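Local coordinates for protein 3-dehydroquinate dehydratase (Clostridium difficile, PDB 4H3D) that catalyses the cis-dehydration of 3-dehydroquinate to 3-dehydroshikimate, the third step of the chorismate pathway, through a covalent imine intermediate, at residues E17-I22 / C219-G224; E67-L72 / S109-V114; A170-I175 / D201-T206. One frame throughout, in Å; residues are numbered along the deposited sequence. Where two conformers were deposited one is given.

Contact 1 of 3, residues E17-I22 / C219-G224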
loop_
_atom_site.group_PDB
_atom_site.type_symbol
_atom_site.label_atom_id
_atom_site.label_comp_id
_atom_site.label_asym_id
_atom_site.label_seq_id
_atom_site.Cartn_x
_atom_site.Cartn_y
_atom_site.Cartn_z
ATOM N N GLU B 17 13.246 14.097 0.728
ATOM C CA GLU B 17 12.972 14.426 2.124
ATOM C C GLU B 17 11.489 14.215 2.411
ATOM O O GLU B 17 10.638 14.521 1.571
ATOM C CB GLU B 17 13.371 15.892 2.408
ATOM C CG GLU B 17 13.376 16.285 3.876
ATOM C CD GLU B 17 13.843 17.730 4.114
ATOM O OE1 GLU B 17 14.083 18.465 3.127
ATOM O OE2 GLU B 17 13.964 18.129 5.295
ATOM N N GLY B 18 11.191 13.674 3.590
ATOM C CA GLY B 18 9.820 13.463 4.035
ATOM C C GLY B 18 8.933 12.570 3.170
ATOM O O GLY B 18 9.337 11.499 2.704
ATOM N N ARG B 19 7.711 13.032 2.964
ATOM C CA ARG B 19 6.721 12.309 2.226
ATOM C C ARG B 19 7.135 12.306 0.747
ATOM O O ARG B 19 7.696 13.288 0.280
ATOM C CB ARG B 19 5.383 13.021 2.384
ATOM C CG ARG B 19 4.171 12.140 2.175
ATOM C CD ARG B 19 2.976 12.967 1.761
ATOM N NE ARG B 19 3.182 13.447 0.401
ATOM C CZ ARG B 19 2.279 14.082 -0.327
ATOM N NH1 ARG B 19 1.071 14.335 0.163
ATOM N NH2 ARG B 19 2.591 14.465 -1.563
ATOM N N PRO B 20 6.888 11.199 0.020
ATOM C CA PRO B 20 7.199 11.205 -1.399
ATOM C C PRO B 20 6.448 12.308 -2.108
ATOM O O PRO B 20 5.333 12.650 -1.709
ATOM C CB PRO B 20 6.673 9.854 -1.880
ATOM C CG PRO B 20 6.745 8.988 -0.683
ATOM C CD PRO B 20 6.531 9.856 0.495
ATOM N N LYS B 21 7.040 12.837 -3.165
ATOM C CA LYS B 21 6.415 13.901 -3.931
ATOM C C LYS B 21 5.559 13.295 -5.027
ATOM O O LYS B 21 5.900 12.247 -5.593
ATOM C CB LYS B 21 7.480 14.833 -4.512
ATOM C CG LYS B 21 8.512 15.328 -3.461
ATOM C CD LYS B 21 7.858 16.045 -2.292
ATOM C CE LYS B 21 8.897 16.504 -1.263
ATOM N NZ LYS B 21 9.508 15.333 -0.531
ATOM N N ILE B 22 4.446 13.945 -5.322
ATOM C CA ILE B 22 3.529 13.467 -6.347
ATOM C C ILE B 22 3.703 14.246 -7.629
ATOM O O ILE B 22 3.654 15.502 -7.631
ATOM C CB ILE B 22 2.058 13.623 -5.913
ATOM C CG1 ILE B 22 1.784 12.804 -4.662
ATOM C CG2 ILE B 22 1.117 13.167 -7.047
ATOM C CD1 ILE B 22 0.373 12.970 -4.118
ATOM N N CYS B 219 3.831 3.212 -1.159
ATOM C CA CYS B 219 4.716 2.948 -0.025
ATOM C C CYS B 219 6.138 3.488 -0.129
ATOM O O CYS B 219 7.055 2.948 0.495
ATOM C CB CYS B 219 4.772 1.435 0.201
ATOM S SG CYS B 219 5.571 0.571 -1.157
ATOM N N GLY B 220 6.323 4.556 -0.889
ATOM C CA GLY B 220 7.634 5.158 -1.052
ATOM C C GLY B 220 8.313 5.607 0.226
ATOM O O GLY B 220 9.531 5.453 0.377
ATOM N N GLU B 221 7.546 6.145 1.168
ATOM C CA GLU B 221 8.148 6.641 2.389
ATOM C C GLU B 221 8.813 5.526 3.171
ATOM O O GLU B 221 9.844 5.734 3.797
ATOM C CB GLU B 221 7.128 7.396 3.255
ATOM C CG GLU B 221 7.757 8.168 4.382
ATOM C CD GLU B 221 6.793 9.120 5.060
ATOM O OE1 GLU B 221 7.051 9.494 6.226
ATOM O OE2 GLU B 221 5.778 9.488 4.436
ATOM N N ILE B 222 8.241 4.341 3.125
ATOM C CA ILE B 222 8.826 3.216 3.836
ATOM C C ILE B 222 9.923 2.501 3.037
ATOM O O ILE B 222 10.999 2.239 3.562
ATOM C CB ILE B 222 7.737 2.208 4.271
ATOM C CG1 ILE B 222 6.910 2.808 5.424
ATOM C CG2 ILE B 222 8.369 0.887 4.728
ATOM C CD1 ILE B 222 7.702 3.033 6.731
ATOM N N PHE B 223 9.667 2.210 1.767
ATOM C CA PHE B 223 10.626 1.433 0.984
ATOM C C PHE B 223 11.696 2.228 0.249
ATOM O O PHE B 223 12.758 1.696 -0.042
ATOM C CB PHE B 223 9.888 0.442 0.093
ATOM C CG PHE B 223 9.143 -0.581 0.882
ATOM C CD1 PHE B 223 9.804 -1.676 1.408
ATOM C CD2 PHE B 223 7.812 -0.403 1.188
ATOM C CE1 PHE B 223 9.127 -2.603 2.176
ATOM C CE2 PHE B 223 7.128 -1.339 1.961
ATOM C CZ PHE B 223 7.787 -2.426 2.449
ATOM N N GLY B 224 11.428 3.490 -0.034
ATOM C CA GLY B 224 12.461 4.359 -0.583
ATOM C C GLY B 224 12.215 5.128 -1.859
ATOM O O GLY B 224 13.063 5.936 -2.231
#

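Contact 2 of 3, residues E67-L72 / S109-V114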
loop_
_atom_site.group_PDB
_atom_site.type_symbol
_atom_site.label_atom_id
_atom_site.label_comp_id
_atom_site.label_asym_id
_atom_site.label_seq_id
_atom_site.Cartn_x
_atom_site.Cartn_y
_atom_site.Cartn_z
ATOM N N GLU B 67 6.840 27.441 -27.746
ATOM C CA GLU B 67 5.635 28.264 -27.599
ATOM C C GLU B 67 4.728 27.720 -26.495
ATOM O O GLU B 67 4.245 28.476 -25.648
ATOM C CB GLU B 67 4.853 28.335 -28.927
ATOM C CG GLU B 67 5.554 29.082 -30.049
ATOM C CD GLU B 67 4.730 29.123 -31.340
ATOM O OE1 GLU B 67 3.494 28.963 -31.271
ATOM O OE2 GLU B 67 5.314 29.340 -32.413
ATOM N N VAL B 68 4.502 26.407 -26.504
ATOM C CA VAL B 68 3.664 25.765 -25.484
ATOM C C VAL B 68 4.327 25.892 -24.116
ATOM O O VAL B 68 3.685 26.251 -23.125
ATOM C CB VAL B 68 3.401 24.280 -25.806
ATOM C CG1 VAL B 68 2.641 23.614 -24.664
ATOM C CG2 VAL B 68 2.636 24.158 -27.101
ATOM N N LEU B 69 5.620 25.640 -24.075
ATOM C CA LEU B 69 6.374 25.729 -22.829
ATOM C C LEU B 69 6.237 27.118 -22.179
ATOM O O LEU B 69 6.056 27.204 -20.954
ATOM C CB LEU B 69 7.830 25.417 -23.092
ATOM C CG LEU B 69 8.750 25.329 -21.890
ATOM C CD1 LEU B 69 8.227 24.291 -20.902
ATOM C CD2 LEU B 69 10.178 25.008 -22.360
ATOM N N TYR B 70 6.321 28.183 -23.002
ATOM C CA TYR B 70 6.166 29.575 -22.516
ATOM C C TYR B 70 4.845 29.750 -21.820
ATOM O O TYR B 70 4.783 30.260 -20.706
ATOM C CB TYR B 70 6.127 30.638 -23.642
ATOM C CG TYR B 70 7.202 30.666 -24.689
ATOM C CD1 TYR B 70 8.477 30.153 -24.455
ATOM C CD2 TYR B 70 6.960 31.346 -25.912
ATOM C CE1 TYR B 70 9.464 30.230 -25.453
ATOM C CE2 TYR B 70 7.920 31.440 -26.886
ATOM C CZ TYR B 70 9.173 30.887 -26.667
ATOM O OH TYR B 70 10.115 30.995 -27.655
ATOM N N GLU B 71 3.775 29.381 -22.519
ATOM C CA GLU B 71 2.435 29.515 -21.977
ATOM C C GLU B 71 2.228 28.663 -20.741
ATOM O O GLU B 71 1.722 29.132 -19.739
ATOM C CB GLU B 71 1.384 29.165 -23.018
ATOM C CG GLU B 71 1.297 30.167 -24.127
ATOM C CD GLU B 71 -0.006 30.084 -24.898
ATOM O OE1 GLU B 71 -1.020 29.632 -24.305
ATOM O OE2 GLU B 71 -0.022 30.496 -26.080
ATOM N N LEU B 72 2.627 27.404 -20.833
ATOM C CA LEU B 72 2.503 26.482 -19.736
ATOM C C LEU B 72 3.183 27.060 -18.487
ATOM O O LEU B 72 2.596 27.087 -17.403
ATOM C CB LEU B 72 3.135 25.146 -20.139
ATOM C CG LEU B 72 3.101 23.971 -19.171
ATOM C CD1 LEU B 72 1.683 23.641 -18.753
ATOM C CD2 LEU B 72 3.763 22.752 -19.854
ATOM N N SER B 109 16.247 22.385 -22.290
ATOM C CA SER B 109 17.018 22.649 -21.058
ATOM C C SER B 109 17.581 24.049 -21.096
ATOM O O SER B 109 17.685 24.700 -20.076
ATOM C CB SER B 109 18.198 21.682 -20.901
ATOM O OG SER B 109 17.777 20.359 -20.739
ATOM N N ASN B 110 17.958 24.500 -22.295
ATOM C CA ASN B 110 18.541 25.823 -22.472
ATOM C C ASN B 110 17.575 26.990 -22.207
ATOM O O ASN B 110 18.022 28.094 -21.906
ATOM C CB ASN B 110 19.138 25.972 -23.884
ATOM C CG ASN B 110 19.980 27.207 -24.017
ATOM O OD1 ASN B 110 20.874 27.436 -23.209
ATOM N ND2 ASN B 110 19.695 28.032 -25.033
ATOM N N THR B 111 16.263 26.754 -22.311
ATOM C CA THR B 111 15.284 27.834 -22.092
ATOM C C THR B 111 15.259 28.345 -20.666
ATOM O O THR B 111 14.882 29.475 -20.431
ATOM C CB THR B 111 13.838 27.398 -22.417
ATOM O OG1 THR B 111 13.433 26.361 -21.513
ATOM C CG2 THR B 111 13.719 26.928 -23.855
ATOM N N GLY B 112 15.666 27.510 -19.716
ATOM C CA GLY B 112 15.588 27.863 -18.313
ATOM C C GLY B 112 14.159 27.689 -17.783
ATOM O O GLY B 112 13.888 27.979 -16.627
ATOM N N LEU B 113 13.254 27.184 -18.624
ATOM C CA LEU B 113 11.846 27.011 -18.239
ATOM C C LEU B 113 11.510 25.647 -17.620
ATOM O O LEU B 113 10.429 25.494 -17.046
ATOM C CB LEU B 113 10.930 27.261 -19.447
ATOM C CG LEU B 113 11.056 28.638 -20.104
ATOM C CD1 LEU B 113 10.045 28.791 -21.240
ATOM C CD2 LEU B 113 10.867 29.750 -19.073
ATOM N N VAL B 114 12.405 24.657 -17.745
ATOM C CA VAL B 114 12.167 23.322 -17.139
ATOM C C VAL B 114 13.115 23.076 -15.977
ATOM O O VAL B 114 14.286 23.463 -16.016
ATOM C CB VAL B 114 12.267 22.157 -18.177
ATOM C CG1 VAL B 114 11.216 22.342 -19.289
ATOM C CG2 VAL B 114 13.651 22.045 -18.770
#

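Contact 3 of 3, residues A170-I175 / D201-T206. With SHL (5-hydroxy-6-methyl-4-oxo-4H-pyran-2-carboxylic acid), chain I.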
loop_
_atom_site.group_PDB
_atom_site.type_symbol
_atom_site.label_atom_id
_atom_site.label_comp_id
_atom_site.label_asym_id
_atom_site.label_seq_id
_atom_site.Cartn_x
_atom_site.Cartn_y
_atom_site.Cartn_z
ATOM N N ALA B 170 22.822 10.782 -13.089
ATOM C CA ALA B 170 21.401 11.080 -12.849
ATOM C C ALA B 170 21.256 11.694 -11.463
ATOM O O ALA B 170 21.861 11.223 -10.514
ATOM C CB ALA B 170 20.553 9.820 -12.921
ATOM N N ASP B 171 20.472 12.754 -11.350
ATOM C CA ASP B 171 20.146 13.281 -10.050
ATOM C C ASP B 171 19.116 12.337 -9.417
ATOM O O ASP B 171 19.084 12.179 -8.196
ATOM C CB ASP B 171 19.561 14.688 -10.182
ATOM C CG ASP B 171 20.561 15.677 -10.745
ATOM O OD1 ASP B 171 21.424 16.143 -9.980
ATOM O OD2 ASP B 171 20.469 16.002 -11.948
ATOM N N LEU B 172 18.298 11.696 -10.276
ATOM C CA LEU B 172 17.205 10.825 -9.846
ATOM C C LEU B 172 17.039 9.607 -10.757
ATOM O O LEU B 172 16.345 9.676 -11.782
ATOM C CB LEU B 172 15.874 11.614 -9.840
ATOM C CG LEU B 172 15.741 12.800 -8.880
ATOM C CD1 LEU B 172 14.477 13.622 -9.210
ATOM C CD2 LEU B 172 15.742 12.343 -7.416
ATOM N N PRO B 173 17.708 8.498 -10.420
ATOM C CA PRO B 173 17.506 7.256 -11.148
ATOM C C PRO B 173 16.051 6.819 -11.068
ATOM O O PRO B 173 15.438 6.909 -9.995
ATOM C CB PRO B 173 18.369 6.260 -10.391
ATOM C CG PRO B 173 19.408 7.053 -9.740
ATOM C CD PRO B 173 18.770 8.381 -9.416
ATOM N N LYS B 174 15.499 6.338 -12.183
ATOM C CA LYS B 174 14.119 5.902 -12.213
ATOM C C LYS B 174 13.981 4.589 -12.943
ATOM O O LYS B 174 14.521 4.426 -14.045
ATOM C CB LYS B 174 13.242 6.930 -12.934
ATOM C CG LYS B 174 11.769 6.468 -13.132
ATOM C CD LYS B 174 10.971 7.472 -13.902
ATOM C CE LYS B 174 9.535 6.989 -14.088
ATOM N NZ LYS B 174 8.720 7.940 -14.907
ATOM N N ILE B 175 13.254 3.657 -12.345
ATOM C CA ILE B 175 12.983 2.391 -12.995
ATOM C C ILE B 175 11.549 1.976 -12.813
ATOM O O ILE B 175 10.967 2.120 -11.734
ATOM C CB ILE B 175 13.982 1.245 -12.596
ATOM C CG1 ILE B 175 13.900 0.111 -13.622
ATOM C CG2 ILE B 175 13.737 0.727 -11.186
ATOM C CD1 ILE B 175 15.008 -0.909 -13.505
ATOM N N ASP B 201 23.278 7.159 -3.144
ATOM C CA ASP B 201 23.764 8.367 -2.486
ATOM C C ASP B 201 22.924 9.555 -2.944
ATOM O O ASP B 201 23.329 10.692 -2.806
ATOM C CB ASP B 201 25.269 8.587 -2.672
ATOM C CG ASP B 201 25.680 8.808 -4.114
ATOM O OD1 ASP B 201 24.818 8.897 -5.027
ATOM O OD2 ASP B 201 26.906 8.892 -4.328
ATOM N N ARG B 202 21.740 9.248 -3.489
ATOM C CA ARG B 202 20.777 10.257 -3.954
ATOM C C ARG B 202 19.381 9.606 -3.982
ATOM O O ARG B 202 19.261 8.381 -3.836
ATOM C CB ARG B 202 21.162 10.749 -5.342
ATOM C CG ARG B 202 21.010 9.701 -6.425
ATOM C CD ARG B 202 21.928 10.020 -7.594
ATOM N NE ARG B 202 23.341 9.817 -7.250
ATOM C CZ ARG B 202 24.371 10.194 -8.010
ATOM N NH1 ARG B 202 25.615 9.957 -7.614
ATOM N NH2 ARG B 202 24.166 10.817 -9.158
ATOM N N PRO B 203 18.328 10.415 -4.172
ATOM C CA PRO B 203 17.002 9.806 -4.174
ATOM C C PRO B 203 16.773 9.014 -5.449
ATOM O O PRO B 203 17.368 9.326 -6.491
ATOM C CB PRO B 203 16.048 11.008 -4.090
ATOM C CG PRO B 203 16.947 12.220 -3.812
ATOM C CD PRO B 203 18.260 11.861 -4.410
ATOM N N ILE B 204 15.940 7.983 -5.340
ATOM C CA ILE B 204 15.599 7.121 -6.445
ATOM C C ILE B 204 14.094 7.057 -6.592
ATOM O O ILE B 204 13.342 7.371 -5.645
ATOM C CB ILE B 204 16.164 5.692 -6.276
ATOM C CG1 ILE B 204 15.506 4.980 -5.084
ATOM C CG2 ILE B 204 17.720 5.749 -6.098
ATOM C CD1 ILE B 204 15.963 3.560 -4.875
ATOM N N ILE B 205 13.668 6.675 -7.794
ATOM C CA ILE B 205 12.273 6.562 -8.173
ATOM C C ILE B 205 12.047 5.168 -8.735
ATOM O O ILE B 205 12.716 4.767 -9.689
ATOM C CB ILE B 205 11.931 7.563 -9.308
ATOM C CG1 ILE B 205 12.279 8.994 -8.903
ATOM C CG2 ILE B 205 10.455 7.430 -9.731
ATOM C CD1 ILE B 205 12.360 9.976 -10.137
ATOM N N THR B 206 11.103 4.423 -8.164
ATOM C CA THR B 206 10.804 3.080 -8.658
ATOM C C THR B 206 9.338 2.808 -8.634
ATOM O O THR B 206 8.595 3.382 -7.792
ATOM C CB THR B 206 11.444 1.969 -7.796
ATOM O OG1 THR B 206 10.794 1.916 -6.508
ATOM C CG2 THR B 206 12.963 2.220 -7.625
HETATM O OAD SHL I . 2.937 6.189 -13.619
HETATM C CAH SHL I . 3.278 5.357 -14.497
HETATM O OAA SHL I . 2.515 4.415 -14.828
HETATM C CAK SHL I . 4.574 5.510 -15.127
HETATM O OAG SHL I . 5.409 6.600 -14.706
HETATM C CAF SHL I . 6.580 6.882 -15.437
HETATM C CAL SHL I . 7.291 7.992 -15.120
HETATM C CAJ SHL I . 6.869 6.078 -16.484
HETATM O OAC SHL I . 7.952 6.326 -17.216
HETATM C CAI SHL I . 6.078 5.011 -16.805
HETATM C CAE SHL I . 4.954 4.725 -16.138
HETATM O OAB SHL I . 6.415 4.220 -17.812
#

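Contact 1 of 3, residues E17-I22 / C219-G224
The carbonyl oxygen of Pro20 is held by two nitrogens of Arg19, while the ring of the same proline rests against the start of helix 220-223. The contact belongs to the TIM barrel. It joins the loop that leads into strand 21-26 to the short helix that comes just before strand 227-229. These two strands lie side by side where the barrel closes.

Arg19 NE is 3.1 Å from Pro20 O, and Arg19 NH2 is 3.3 Å from the same atom. The grip is side-on, with the oxygen near the guanidinium plane. A bend at chi3 (71°) brings the head group of Arg19 back to the next residue's carbonyl. Arg19 NH1 bonds Asn247 and Asn251, so the arginine also ties the loop to helix 243-256. Lys21 NZ bonds Arg19 O at 2.9 Å, a further clasp within the loop.

Across the contact the packing is by van der Waals touch. Pro20 CG sits 3.5 Å from Glu221 N, over the peptide that links Gly220 to Glu221. Pro20 CD meets Glu221 CB at 3.7 Å. Gly220 has no side chain, and the proline comes right up to its backbone.

The side chain of Glu221 is extended, with CG anti to the backbone N (chi1 -168°). This lays its carboxylate alongside Arg19, with Glu221 OE2 3.7 Å from Arg19 CA. The two charged groups do not pair: Arg19 NE and Glu221 OE2 are 6.2 Å apart. Glu221 OE1 instead bonds His254 ND1. The same short helix reaches the dimer partner, where Phe223 packs on Leu186 of the second subunit. At the turn of the loop, Gly18 O lies 4.1 Å from Glu221 CG.

Contact 2 of 3, residues E67-L72 / S109-V114
In the outer layer of the TIM barrel, helix 62-76 packs through Leu69 on the loop that follows helix 98-110, chiefly on Leu113. That loop leads into strand 116-120. The contact is apolar and partly buried.

Leu69 is the hub. With CG anti to its own backbone N (chi1 -174°), the side chain reaches out from the helix into the bend of the loop, and its atoms divide the work. Leu69 CG meets Leu113 CD1 at 3.8 Å. Leu69 CD1 takes Val114 CG1 at 3.9 Å, the two side chains crossing at about a right angle. Leu69 CD2 approaches Thr111 OG1 tip to tip, at 3.6 Å.

The loop has its own internal lock. Thr111 OG1 accepts a hydrogen bond from Leu113 N, 3.0 Å long and fairly straight (160° at the hydrogen), which makes an ST turn. The same hydroxyl also bonds Ile108 O, so this polar atom beside Leu69 has two partners. Gly112, between the two ends of the turn, takes positive phi (79°) and lets the chain leave the helix. Leu113 O is bonded by Arg73 NE, a polar tie back to helix 62-76.

Towards the barrel wall, Leu69 touches Leu81 and Val114 touches Phe83, both of strand 81-84. Ile108 of helix 98-110 packs against Leu69 and Val114 alike.

Tyr70 closes the surface side of the contact. Its CB starts away from the loop, but the ring swings back so that an edge borders Leu113. Glu67 CA lies 3.7 Å above the plane of the Tyr70 ring, toward the rim. In the ring plane, Tyr70 CD1 and Leu113 CD1 are 3.8 Å apart.

Contact 3 of 3, residues A170-I175 / D201-T206
Lys174 and Ile205 form the tight part of this contact, a parallel strand pairing in the wall of the TIM barrel; at Asp171 and Arg202 the chains stand further apart. The segments belong to a beta-alpha-beta unit made of strand 172-177, helix 182-199 and strand 205-208.

In the tight part two backbone bonds flank the pair. Ile205 N bonds Pro173 O at 2.8 Å, and Ile175 N bonds Ile205 O at 2.9 Å. Lys174 CA adds a CA-H...O contact to Ile205 O at 3.1 Å. The side chains of Lys174 and Ile205 share one face of the sheet, with Lys174 CG 3.8 Å from Ile205 CG2. Thr206 and Ile175 share the other face, where Thr206 OG1 bonds Thr192 OG1 of helix 182-199.

Lys174 is the Schiff-base lysine. All four of its torsions are near 180°, so the straight chain carries NZ from the strand into the pocket. There NZ is joined covalently to CAL of the ligand, which is also hydrogen-bonded to His147, Arg86, Arg217 and Gln240.

The looser end is held by side chains. Pro203 O has no polar partner in the model although it is buried; Leu172 CD2 and Pro173 CD lie against it. Further out, Asp201 is partly exposed. Its OD1 takes both NE and NH1 of Arg202, a side-on salt bridge with NE 2.8 Å from OD1. Arg202 CG stands between its backbone N and carbonyl carbon (chi1 68°), and the chain bends at chi3, which brings the head group across to the other segment. Arg202 NH2 then bonds Ala170 O at 2.7 Å, with the oxygen in the guanidinium plane and the donor tilted 28° from the carbonyl plane.

The three contacts sit round one barrel. Contacts 1 and 3 are neighbours, with centres about 12 Å apart. They touch where Gly224 O packs 3.9 Å from Ile204 CG1, and both reach the barrel sheet. Contact 3 carries the catalytic lysine bonded to the ligand. Contact 1 stays outside the pocket: the side chain of Pro20 is about 13 Å from the ligand. Contact 2 lies across the chain's centre from contact 1, their centres about 28 Å apart, and about 24 Å from contact 3. Its link to the substrate site is Trp51, a 3-dehydroquinate-binding residue whose side chain is about 4 Å from that of Leu69.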